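Local coordinates for UPF0135 protein SA1388 (Staphylococcus aureus subsp. aureus, PDB 3LNL) that is of unknown function but belongs to the GTP cyclohydrolase I type 2/NIF3 family and forms a toroidal hexamer with a dinuclear zinc centre, at residues M5-A8 against D9-L13; V53-E56 against A57-K60; G339-T342 against L343-W347; N346-I350 against E351-I355. The protein carries 2 engineered substitutions. All blocks are in the same frame, centred on the assembly; numbering follows the deposited sequence. Where two conformers were deposited one is given.

Contact 1: residues M5-A8 against D9-L13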
loop_
_atom_site.group_PDB
_atom_site.type_symbol
_atom_site.label_atom_id
_atom_site.label_comp_id
_atom_site.label_asym_id
_atom_site.label_seq_id
_atom_site.Cartn_x
_atom_site.Cartn_y
_atom_site.Cartn_z
ATOM N N MET B 5 -16.686 -19.931 -39.834
ATOM C CA MET B 5 -15.986 -19.536 -38.633
ATOM C C MET B 5 -16.713 -18.375 -37.930
ATOM O O MET B 5 -16.985 -17.348 -38.554
ATOM C CB MET B 5 -14.540 -19.155 -38.979
ATOM C CG MET B 5 -13.755 -18.673 -37.838
ATOM S SD MET B 5 -12.058 -18.243 -38.221
ATOM C CE MET B 5 -12.328 -16.709 -39.052
ATOM N N LYS B 6 -17.031 -18.563 -36.643
ATOM C CA LYS B 6 -17.547 -17.480 -35.803
ATOM C C LYS B 6 -16.431 -16.807 -35.002
ATOM O O LYS B 6 -15.336 -17.354 -34.880
ATOM C CB LYS B 6 -18.626 -17.995 -34.833
ATOM C CG LYS B 6 -19.853 -18.596 -35.526
ATOM C CD LYS B 6 -20.840 -19.186 -34.529
ATOM C CE LYS B 6 -22.169 -19.578 -35.147
ATOM N NZ LYS B 6 -23.263 -19.541 -34.085
ATOM N N ILE B 7 -16.700 -15.632 -34.431
ATOM C CA ILE B 7 -15.693 -14.976 -33.593
ATOM C C ILE B 7 -15.183 -15.956 -32.519
ATOM O O ILE B 7 -13.993 -16.000 -32.238
ATOM C CB ILE B 7 -16.209 -13.659 -32.975
ATOM C CG1 ILE B 7 -16.240 -12.503 -34.012
ATOM C CG2 ILE B 7 -15.309 -13.252 -31.752
ATOM C CD1 ILE B 7 -14.830 -11.985 -34.414
ATOM N N ALA B 8 -16.073 -16.740 -31.904
ATOM C CA ALA B 8 -15.683 -17.710 -30.885
ATOM C C ALA B 8 -14.628 -18.716 -31.418
ATOM O O ALA B 8 -13.648 -19.000 -30.745
ATOM C CB ALA B 8 -16.931 -18.457 -30.334
ATOM N N ASP B 9 -14.819 -19.191 -32.656
ATOM C CA ASP B 9 -13.859 -20.106 -33.322
ATOM C C ASP B 9 -12.532 -19.380 -33.557
ATOM O O ASP B 9 -11.455 -19.945 -33.316
ATOM C CB ASP B 9 -14.395 -20.637 -34.662
ATOM C CG ASP B 9 -15.737 -21.308 -34.519
ATOM O OD1 ASP B 9 -15.738 -22.366 -33.885
ATOM O OD2 ASP B 9 -16.762 -20.785 -35.037
ATOM N N LEU B 10 -12.595 -18.136 -34.017
ATOM C CA LEU B 10 -11.362 -17.411 -34.241
ATOM C C LEU B 10 -10.601 -17.233 -32.917
ATOM O O LEU B 10 -9.367 -17.387 -32.859
ATOM C CB LEU B 10 -11.629 -16.060 -34.873
ATOM C CG LEU B 10 -10.415 -15.137 -35.128
ATOM C CD1 LEU B 10 -9.347 -15.811 -36.057
ATOM C CD2 LEU B 10 -10.838 -13.735 -35.719
ATOM N N MET B 11 -11.309 -16.874 -31.849
ATOM C CA MET B 11 -10.672 -16.695 -30.547
ATOM C C MET B 11 -9.937 -17.945 -30.077
ATOM O O MET B 11 -8.811 -17.864 -29.528
ATOM C CB MET B 11 -11.697 -16.266 -29.505
ATOM C CG MET B 11 -12.155 -14.805 -29.723
ATOM S SD MET B 11 -10.819 -13.615 -29.467
ATOM C CE MET B 11 -10.296 -13.935 -27.833
ATOM N N THR B 12 -10.564 -19.107 -30.250
ATOM C CA THR B 12 -9.923 -20.382 -29.894
ATOM C C THR B 12 -8.630 -20.594 -30.686
ATOM O O THR B 12 -7.621 -21.027 -30.140
ATOM C CB THR B 12 -10.885 -21.575 -30.135
ATOM O OG1 THR B 12 -12.095 -21.360 -29.393
ATOM C CG2 THR B 12 -10.241 -22.874 -29.722
ATOM N N LEU B 13 -8.646 -20.276 -31.970
ATOM C CA LEU B 13 -7.458 -20.443 -32.796
ATOM C C LEU B 13 -6.358 -19.485 -32.367
ATOM O O LEU B 13 -5.215 -19.889 -32.188
ATOM C CB LEU B 13 -7.823 -20.238 -34.268
ATOM C CG LEU B 13 -6.717 -20.442 -35.322
ATOM C CD1 LEU B 13 -6.113 -21.843 -35.155
ATOM C CD2 LEU B 13 -7.330 -20.277 -36.718
#
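The carboxylate of D9 folds back to the start of its own helix, where OD2 accepts the backbone N-H of K6 at 2.8 Å in a fairly straight bond (161°). The oxygen uses its anti lone pair, the one turned away from OD1. Its reach depends on a first torsion that sets CG anti to the carbonyl carbon and beside the backbone N of D9 (chi1 -55°). Just inside this bond the regular helix begins: L10 N donates to K6 O at 3.0 Å, M11 N to I7 O at 2.8 Å, and T12 N to A8 O. K6 stands at the N-cap and D9 three residues on, so the D9-K6 bond is one half of a capping box; lysine has no side-chain acceptor for the reciprocal half. A negative group here probably also gains from the partial positive charge of the helix start. K6 lays its CB 3.4 Å from D9 OD2, but its extended chain carries the amine off, leaving NZ 6.7 Å from the same OD2. On the other flank M5 slides past D9 in the opposite direction, CG lying 3.8 Å from D9 CB. Its sulfur then passes slantwise over L10, with SD 4.0 Å from L10 CB. I7 and M11 run side by side and point the same way, I7 CG2 meeting M11 CG at 4.1 Å. Beyond these pairs, I7 and L10 rest on T64 of strand 64-67, L10 and M11 on I99 of strand 97-100, and backbone bonds tie M5 to V40 and I7 to V38.

Contact 2: residues V53-E56 against A57-K60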
loop_
_atom_site.group_PDB
_atom_site.type_symbol
_atom_site.label_atom_id
_atom_site.label_comp_id
_atom_site.label_asym_id
_atom_site.label_seq_id
_atom_site.Cartn_x
_atom_site.Cartn_y
_atom_site.Cartn_z
ATOM N N VAL B 53 -8.860 3.095 -39.542
ATOM C CA VAL B 53 -8.791 1.638 -39.636
ATOM C C VAL B 53 -10.216 1.027 -39.680
ATOM O O VAL B 53 -10.487 0.107 -40.462
ATOM C CB VAL B 53 -7.946 1.037 -38.511
ATOM C CG1 VAL B 53 -8.085 -0.542 -38.464
ATOM C CG2 VAL B 53 -6.490 1.464 -38.709
ATOM N N VAL B 54 -11.112 1.566 -38.875
ATOM C CA VAL B 54 -12.476 1.105 -38.853
ATOM C C VAL B 54 -13.134 1.366 -40.228
ATOM O O VAL B 54 -13.790 0.475 -40.762
ATOM C CB VAL B 54 -13.293 1.744 -37.695
ATOM C CG1 VAL B 54 -14.724 1.203 -37.690
ATOM C CG2 VAL B 54 -12.594 1.496 -36.362
ATOM N N ASN B 55 -12.868 2.539 -40.814
ATOM C CA ASN B 55 -13.420 2.905 -42.116
ATOM C C ASN B 55 -12.888 1.991 -43.166
ATOM O O ASN B 55 -13.602 1.631 -44.093
ATOM C CB ASN B 55 -13.087 4.353 -42.470
ATOM C CG ASN B 55 -13.888 5.361 -41.638
ATOM O OD1 ASN B 55 -14.969 5.050 -41.170
ATOM N ND2 ASN B 55 -13.394 6.586 -41.548
ATOM N N GLU B 56 -11.612 1.638 -43.045
ATOM C CA GLU B 56 -10.977 0.699 -43.981
ATOM C C GLU B 56 -11.622 -0.724 -43.896
ATOM O O GLU B 56 -11.892 -1.354 -44.916
ATOM C CB GLU B 56 -9.457 0.658 -43.707
ATOM C CG GLU B 56 -8.609 -0.359 -44.533
ATOM C CD GLU B 56 -7.178 -0.443 -44.015
ATOM O OE1 GLU B 56 -6.344 -0.852 -44.792
ATOM O OE2 GLU B 56 -6.861 -0.106 -42.825
ATOM N N ALA B 57 -11.910 -1.199 -42.697
ATOM C CA ALA B 57 -12.607 -2.506 -42.535
ATOM C C ALA B 57 -13.972 -2.470 -43.187
ATOM O O ALA B 57 -14.321 -3.379 -43.937
ATOM C CB ALA B 57 -12.730 -2.897 -41.069
ATOM N N ILE B 58 -14.729 -1.406 -42.922
ATOM C CA ILE B 58 -16.042 -1.251 -43.510
ATOM C C ILE B 58 -15.944 -1.277 -45.026
ATOM O O ILE B 58 -16.733 -1.936 -45.709
ATOM C CB ILE B 58 -16.715 0.043 -43.046
ATOM C CG1 ILE B 58 -17.028 -0.051 -41.539
ATOM C CG2 ILE B 58 -17.990 0.389 -43.918
ATOM C CD1 ILE B 58 -17.385 1.306 -40.859
ATOM N N GLU B 59 -14.970 -0.542 -45.546
ATOM C CA GLU B 59 -14.857 -0.350 -46.967
ATOM C C GLU B 59 -14.536 -1.689 -47.623
ATOM O O GLU B 59 -14.990 -1.956 -48.730
ATOM C CB GLU B 59 -13.786 0.736 -47.279
ATOM C CG GLU B 59 -13.713 1.123 -48.693
ATOM C CD GLU B 59 -13.010 0.088 -49.559
ATOM O OE1 GLU B 59 -11.997 -0.506 -49.091
ATOM O OE2 GLU B 59 -13.450 -0.111 -50.725
ATOM N N LYS B 60 -13.774 -2.536 -46.929
ATOM C CA LYS B 60 -13.373 -3.841 -47.476
ATOM C C LYS B 60 -14.356 -4.947 -47.238
ATOM O O LYS B 60 -14.169 -6.051 -47.732
ATOM C CB LYS B 60 -12.011 -4.265 -46.906
ATOM C CG LYS B 60 -10.878 -3.410 -47.386
ATOM C CD LYS B 60 -9.591 -3.789 -46.708
ATOM C CE LYS B 60 -8.398 -3.022 -47.245
ATOM N NZ LYS B 60 -8.232 -3.431 -48.647
#
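Helix 51-60, whose residues V54 and I58, E56 and K60 meet one turn apart, is the connecting helix of a beta-alpha-beta crossover between the parallel strands 43-46 and 64-67. Four successive i to i+4 backbone bonds run from V53 O, V54 O, N55 O and E56 O to A57 N, I58 N, E59 N and K60 N, the last of them, K60 N to E56 O, at 3.0 Å. E56 and K60 lie alongside each other, pointing the same way, and touch through their aliphatic parts, E56 CG standing 3.8 Å from K60 CE. Their charged ends do not pair: E56 OE1 and K60 NZ remain 5.0 Å apart. The bend at the end of the lysine chain (chi4 -65°) turns NZ to a salt bridge with E358, while the E56 carboxylate is held by S360 OG and the backbone N of T361. On another flank I58 CG1 rests 3.4 Å from V54 O, and its CD1 meets V54 CG1 at 4.1 Å. V53 and A57 face the sheet, against L44 of strand 43-46 and I65 of strand 64-67. V54 and I58 turn instead to helix 83-93, where both touch K90, whose amine also bonds N55 OD1.

Contact 3: residues G339-T342 against L343-W347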
loop_
_atom_site.group_PDB
_atom_site.type_symbol
_atom_site.label_atom_id
_atom_site.label_comp_id
_atom_site.label_asym_id
_atom_site.label_seq_id
_atom_site.Cartn_x
_atom_site.Cartn_y
_atom_site.Cartn_z
ATOM N N GLY B 339 3.178 -9.008 -40.091
ATOM C CA GLY B 339 3.616 -10.229 -39.430
ATOM C C GLY B 339 2.443 -11.078 -38.953
ATOM O O GLY B 339 2.454 -12.303 -39.078
ATOM N N LEU B 340 1.452 -10.444 -38.355
ATOM C CA LEU B 340 0.312 -11.184 -37.843
ATOM C C LEU B 340 -0.573 -11.673 -38.999
ATOM O O LEU B 340 -1.134 -12.794 -38.932
ATOM C CB LEU B 340 -0.515 -10.352 -36.868
ATOM C CG LEU B 340 -1.752 -11.040 -36.264
ATOM C CD1 LEU B 340 -1.309 -12.330 -35.392
ATOM C CD2 LEU B 340 -2.550 -9.978 -35.420
ATOM N N LYS B 341 -0.653 -10.883 -40.074
ATOM C CA LYS B 341 -1.346 -11.326 -41.273
ATOM C C LYS B 341 -0.739 -12.626 -41.780
ATOM O O LYS B 341 -1.462 -13.564 -42.089
ATOM C CB LYS B 341 -1.327 -10.303 -42.386
ATOM C CG LYS B 341 -1.788 -10.919 -43.765
ATOM C CD LYS B 341 -1.269 -10.201 -44.928
ATOM C CE LYS B 341 -1.751 -10.829 -46.229
ATOM N NZ LYS B 341 -1.755 -9.834 -47.337
ATOM N N THR B 342 0.590 -12.678 -41.861
ATOM C CA THR B 342 1.268 -13.885 -42.337
ATOM C C THR B 342 0.989 -15.082 -41.406
ATOM O O THR B 342 0.584 -16.163 -41.843
ATOM C CB THR B 342 2.788 -13.638 -42.492
ATOM O OG1 THR B 342 2.952 -12.631 -43.471
ATOM C CG2 THR B 342 3.577 -14.981 -42.905
ATOM N N LEU B 343 1.152 -14.864 -40.120
ATOM C CA LEU B 343 0.840 -15.910 -39.148
ATOM C C LEU B 343 -0.594 -16.423 -39.341
ATOM O O LEU B 343 -0.830 -17.621 -39.463
ATOM C CB LEU B 343 1.020 -15.409 -37.727
ATOM C CG LEU B 343 2.451 -15.132 -37.237
ATOM C CD1 LEU B 343 2.398 -14.518 -35.867
ATOM C CD2 LEU B 343 3.360 -16.410 -37.261
ATOM N N LEU B 344 -1.551 -15.510 -39.350
ATOM C CA LEU B 344 -2.958 -15.909 -39.388
ATOM C C LEU B 344 -3.326 -16.638 -40.680
ATOM O O LEU B 344 -4.100 -17.608 -40.655
ATOM C CB LEU B 344 -3.872 -14.709 -39.172
ATOM C CG LEU B 344 -5.345 -15.042 -38.890
ATOM C CD1 LEU B 344 -5.591 -16.026 -37.721
ATOM C CD2 LEU B 344 -6.146 -13.723 -38.602
ATOM N N MET B 345 -2.780 -16.176 -41.797
ATOM C CA MET B 345 -2.967 -16.857 -43.077
ATOM C C MET B 345 -2.474 -18.298 -43.004
ATOM O O MET B 345 -3.112 -19.209 -43.531
ATOM C CB MET B 345 -2.223 -16.123 -44.184
ATOM C CG MET B 345 -2.853 -14.810 -44.534
ATOM S SD MET B 345 -2.271 -14.122 -46.084
ATOM C CE MET B 345 -0.463 -14.303 -45.965
ATOM N N ASN B 346 -1.342 -18.486 -42.344
ATOM C CA ASN B 346 -0.780 -19.820 -42.141
ATOM C C ASN B 346 -1.649 -20.679 -41.231
ATOM O O ASN B 346 -1.927 -21.846 -41.543
ATOM C CB ASN B 346 0.626 -19.734 -41.528
ATOM C CG ASN B 346 1.253 -21.104 -41.386
ATOM O OD1 ASN B 346 1.181 -21.922 -42.326
ATOM N ND2 ASN B 346 1.814 -21.408 -40.200
ATOM N N TRP B 347 -2.074 -20.111 -40.099
ATOM C CA TRP B 347 -2.958 -20.852 -39.189
ATOM C C TRP B 347 -4.273 -21.237 -39.881
ATOM O O TRP B 347 -4.801 -22.367 -39.691
ATOM C CB TRP B 347 -3.260 -20.053 -37.918
ATOM C CG TRP B 347 -2.061 -19.660 -37.171
ATOM C CD1 TRP B 347 -0.852 -20.312 -37.143
ATOM C CD2 TRP B 347 -1.921 -18.511 -36.314
ATOM N NE1 TRP B 347 0.034 -19.598 -36.353
ATOM C CE2 TRP B 347 -0.600 -18.513 -35.820
ATOM C CE3 TRP B 347 -2.777 -17.477 -35.937
ATOM C CZ2 TRP B 347 -0.121 -17.526 -34.966
ATOM C CZ3 TRP B 347 -2.304 -16.488 -35.108
ATOM C CH2 TRP B 347 -0.976 -16.525 -34.617
#
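L340 meets two side chains further along its own helix through a single methyl: CD1 lies 4.3 Å from L343 CD1 and 4.3 Å from W347 CH2, so leucine, leucine and indole form an apolar patch along the helix. The methyl approaches the indole obliquely. One face of the ring is turned back on its own backbone, with L343 O 3.3 Å above the plane and set toward the rim. A first torsion that holds CG anti to the carbonyl carbon of W347 (chi1 -57°) lays the indole back along the preceding turn. The hydrogen bond of L343 O is to W347 N, at 2.9 Å; the ring merely lies over the oxygen. Regular i to i+4 bonds hold the turn beneath, the shortest running from L344 N to L340 O at 2.8 Å. L343 curls over the previous turn, its CG 3.4 Å from G339 O. M345 has two conformers, so the crossing of its thioether with the K341 chain is doubtful. T342 turns its hydroxyl back to the helix, where OG1 is hydrogen-bonded to E338 O. Further out, the W347 ring stacks with H17, L340 and L344 press on I66 of strand 64-67, and L344 also touches V357. Helix 336-350 thus packs its apolar side on the mixed sheet that holds strands 64-67 and 357-359, in a NIF3-type fold, near the metal site: the L340 side chain is about 7 Å from that of H68, a zinc ligand, and about 11 Å from a bound zinc ion.

Contact 4: residues N346-I350 against E351-I355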
loop_
_atom_site.group_PDB
_atom_site.type_symbol
_atom_site.label_atom_id
_atom_site.label_comp_id
_atom_site.label_asym_id
_atom_site.label_seq_id
_atom_site.Cartn_x
_atom_site.Cartn_y
_atom_site.Cartn_z
ATOM N N ASN B 346 -1.342 -18.486 -42.344
ATOM C CA ASN B 346 -0.780 -19.820 -42.141
ATOM C C ASN B 346 -1.649 -20.679 -41.231
ATOM O O ASN B 346 -1.927 -21.846 -41.543
ATOM C CB ASN B 346 0.626 -19.734 -41.528
ATOM C CG ASN B 346 1.253 -21.104 -41.386
ATOM O OD1 ASN B 346 1.181 -21.922 -42.326
ATOM N ND2 ASN B 346 1.814 -21.408 -40.200
ATOM N N TRP B 347 -2.074 -20.111 -40.099
ATOM C CA TRP B 347 -2.958 -20.852 -39.189
ATOM C C TRP B 347 -4.273 -21.237 -39.881
ATOM O O TRP B 347 -4.801 -22.367 -39.691
ATOM C CB TRP B 347 -3.260 -20.053 -37.918
ATOM C CG TRP B 347 -2.061 -19.660 -37.171
ATOM C CD1 TRP B 347 -0.852 -20.312 -37.143
ATOM C CD2 TRP B 347 -1.921 -18.511 -36.314
ATOM N NE1 TRP B 347 0.034 -19.598 -36.353
ATOM C CE2 TRP B 347 -0.600 -18.513 -35.820
ATOM C CE3 TRP B 347 -2.777 -17.477 -35.937
ATOM C CZ2 TRP B 347 -0.121 -17.526 -34.966
ATOM C CZ3 TRP B 347 -2.304 -16.488 -35.108
ATOM C CH2 TRP B 347 -0.976 -16.525 -34.617
ATOM N N PHE B 348 -4.801 -20.320 -40.697
ATOM C CA PHE B 348 -6.020 -20.595 -41.432
ATOM C C PHE B 348 -5.799 -21.692 -42.499
ATOM O O PHE B 348 -6.692 -22.479 -42.737
ATOM C CB PHE B 348 -6.550 -19.350 -42.143
ATOM C CG PHE B 348 -7.327 -18.363 -41.263
ATOM C CD1 PHE B 348 -7.755 -17.145 -41.823
ATOM C CD2 PHE B 348 -7.628 -18.626 -39.926
ATOM C CE1 PHE B 348 -8.475 -16.212 -41.055
ATOM C CE2 PHE B 348 -8.342 -17.697 -39.141
ATOM C CZ PHE B 348 -8.748 -16.486 -39.706
ATOM N N ASN B 349 -4.640 -21.685 -43.157
ATOM C CA ASN B 349 -4.315 -22.704 -44.143
ATOM C C ASN B 349 -4.362 -24.079 -43.472
ATOM O O ASN B 349 -5.088 -24.947 -43.896
ATOM C CB ASN B 349 -2.943 -22.482 -44.764
ATOM C CG ASN B 349 -2.587 -23.593 -45.751
ATOM O OD1 ASN B 349 -3.252 -23.723 -46.767
ATOM N ND2 ASN B 349 -1.554 -24.389 -45.455
ATOM N N ILE B 350 -3.644 -24.224 -42.377
ATOM C CA ILE B 350 -3.684 -25.449 -41.596
ATOM C C ILE B 350 -5.110 -25.897 -41.310
ATOM O O ILE B 350 -5.407 -27.049 -41.426
ATOM C CB ILE B 350 -2.934 -25.328 -40.250
ATOM C CG1 ILE B 350 -1.495 -24.940 -40.469
ATOM C CG2 ILE B 350 -3.033 -26.653 -39.457
ATOM C CD1 ILE B 350 -0.650 -25.903 -41.191
ATOM N N GLU B 351 -6.001 -25.000 -40.952
ATOM C CA GLU B 351 -7.335 -25.423 -40.548
ATOM C C GLU B 351 -8.279 -25.505 -41.727
ATOM O O GLU B 351 -9.459 -25.728 -41.538
ATOM C CB GLU B 351 -7.924 -24.407 -39.561
ATOM C CG GLU B 351 -7.084 -24.158 -38.341
ATOM C CD GLU B 351 -7.161 -25.271 -37.345
ATOM O OE1 GLU B 351 -8.276 -25.532 -36.859
ATOM O OE2 GLU B 351 -6.104 -25.868 -37.039
ATOM N N LYS B 352 -7.765 -25.233 -42.920
ATOM C CA LYS B 352 -8.562 -25.090 -44.137
ATOM C C LYS B 352 -9.685 -24.049 -44.025
ATOM O O LYS B 352 -10.846 -24.342 -44.308
ATOM C CB LYS B 352 -9.094 -26.472 -44.580
ATOM C CG LYS B 352 -7.989 -27.539 -44.644
ATOM C CD LYS B 352 -6.820 -27.085 -45.542
ATOM C CE LYS B 352 -5.534 -27.949 -45.403
ATOM N NZ LYS B 352 -5.449 -28.942 -46.525
ATOM N N ILE B 353 -9.326 -22.823 -43.652
ATOM C CA ILE B 353 -10.283 -21.727 -43.493
ATOM C C ILE B 353 -9.987 -20.723 -44.595
ATOM O O ILE B 353 -8.809 -20.371 -44.804
ATOM C CB ILE B 353 -10.107 -21.085 -42.084
ATOM C CG1 ILE B 353 -10.683 -22.008 -41.030
ATOM C CG2 ILE B 353 -10.774 -19.740 -42.010
ATOM C CD1 ILE B 353 -10.331 -21.633 -39.658
ATOM N N ASN B 354 -11.022 -20.267 -45.301
ATOM C CA ASN B 354 -10.828 -19.480 -46.533
ATOM C C ASN B 354 -10.940 -17.969 -46.375
ATOM O O ASN B 354 -10.768 -17.201 -47.364
ATOM C CB ASN B 354 -11.752 -19.960 -47.654
ATOM C CG ASN B 354 -11.231 -21.233 -48.322
ATOM O OD1 ASN B 354 -10.009 -21.483 -48.342
ATOM N ND2 ASN B 354 -12.151 -22.025 -48.889
ATOM N N ILE B 355 -11.081 -17.545 -45.128
ATOM C CA ILE B 355 -11.344 -16.167 -44.788
ATOM C C ILE B 355 -10.120 -15.314 -45.092
ATOM O O ILE B 355 -9.022 -15.667 -44.734
ATOM C CB ILE B 355 -11.739 -16.096 -43.292
ATOM C CG1 ILE B 355 -13.092 -16.798 -43.106
ATOM C CG2 ILE B 355 -11.799 -14.672 -42.774
ATOM C CD1 ILE B 355 -13.248 -17.282 -41.649
HETATM O O HOH W 1 -3.719 -23.620 -36.863
#
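The ring of F348 is touched from two directions by the chain that leaves its helix. Over one face sits the I353 methyl CG2, 3.9 Å from the ring centroid and only 15° off the normal, a CH-pi contact. At the edge, near the ring plane, I355 O approaches CD1 of F348 at 3.5 Å. The I355 side chain packs beside it, with CB 4.0 Å from F348 CE1. The indole of W347 leads off elsewhere, and it is through its carbonyl that W347 takes part here. The backbone explains why I353 returns to F348. Helix 336-350 closes in a Schellman motif: K352 adopts a positive phi of 55°, I353 N donates to F348 O at 2.8 Å, and K352 N donates to N349 O at 2.9 Å. The first bond is nearly straight (166°), whereas in the second the donor stands well above the carbonyl plane of N349. Such a cap brings the residue after the positive-phi position back over the last turn, and the F348-I353 pair is the apolar contact that commonly goes with it. E351 N still reaches W347 O, at 3.2 Å, and has a weak second bond to F348 O. The E351 side chain keeps to the same carbonyl, its CG 3.2 Å from W347 O, and a water donates to both W347 O and E351 OE2. Elsewhere around the F348 ring lie M5, L10 and L13 of the N-terminal region, while I355, just ahead of strand 357-359, also touches V40.

Contacts 1, 3 and 4 join one cluster. Helix 7-17 of contact 1 packs against helix 336-350, meeting both its middle in contact 3 and its closing turn in contact 4; the last two share N346 and W347. Contact 2 stands apart on helix 51-60, its nearest atoms about 9 to 11 Å from the others. All four mix buried and exposed residues, with apolar flanks toward the sheet or neighbouring helices. The chemistry follows position: in contact 1 a first-turn carboxylate accepts the N-H of the N-cap residue, and backbone amides close the helix end in contact 4. Mid-helix contact 3 relies on aliphatic and indole packing, whereas in contact 2 the charged ends bond partners elsewhere in the chain.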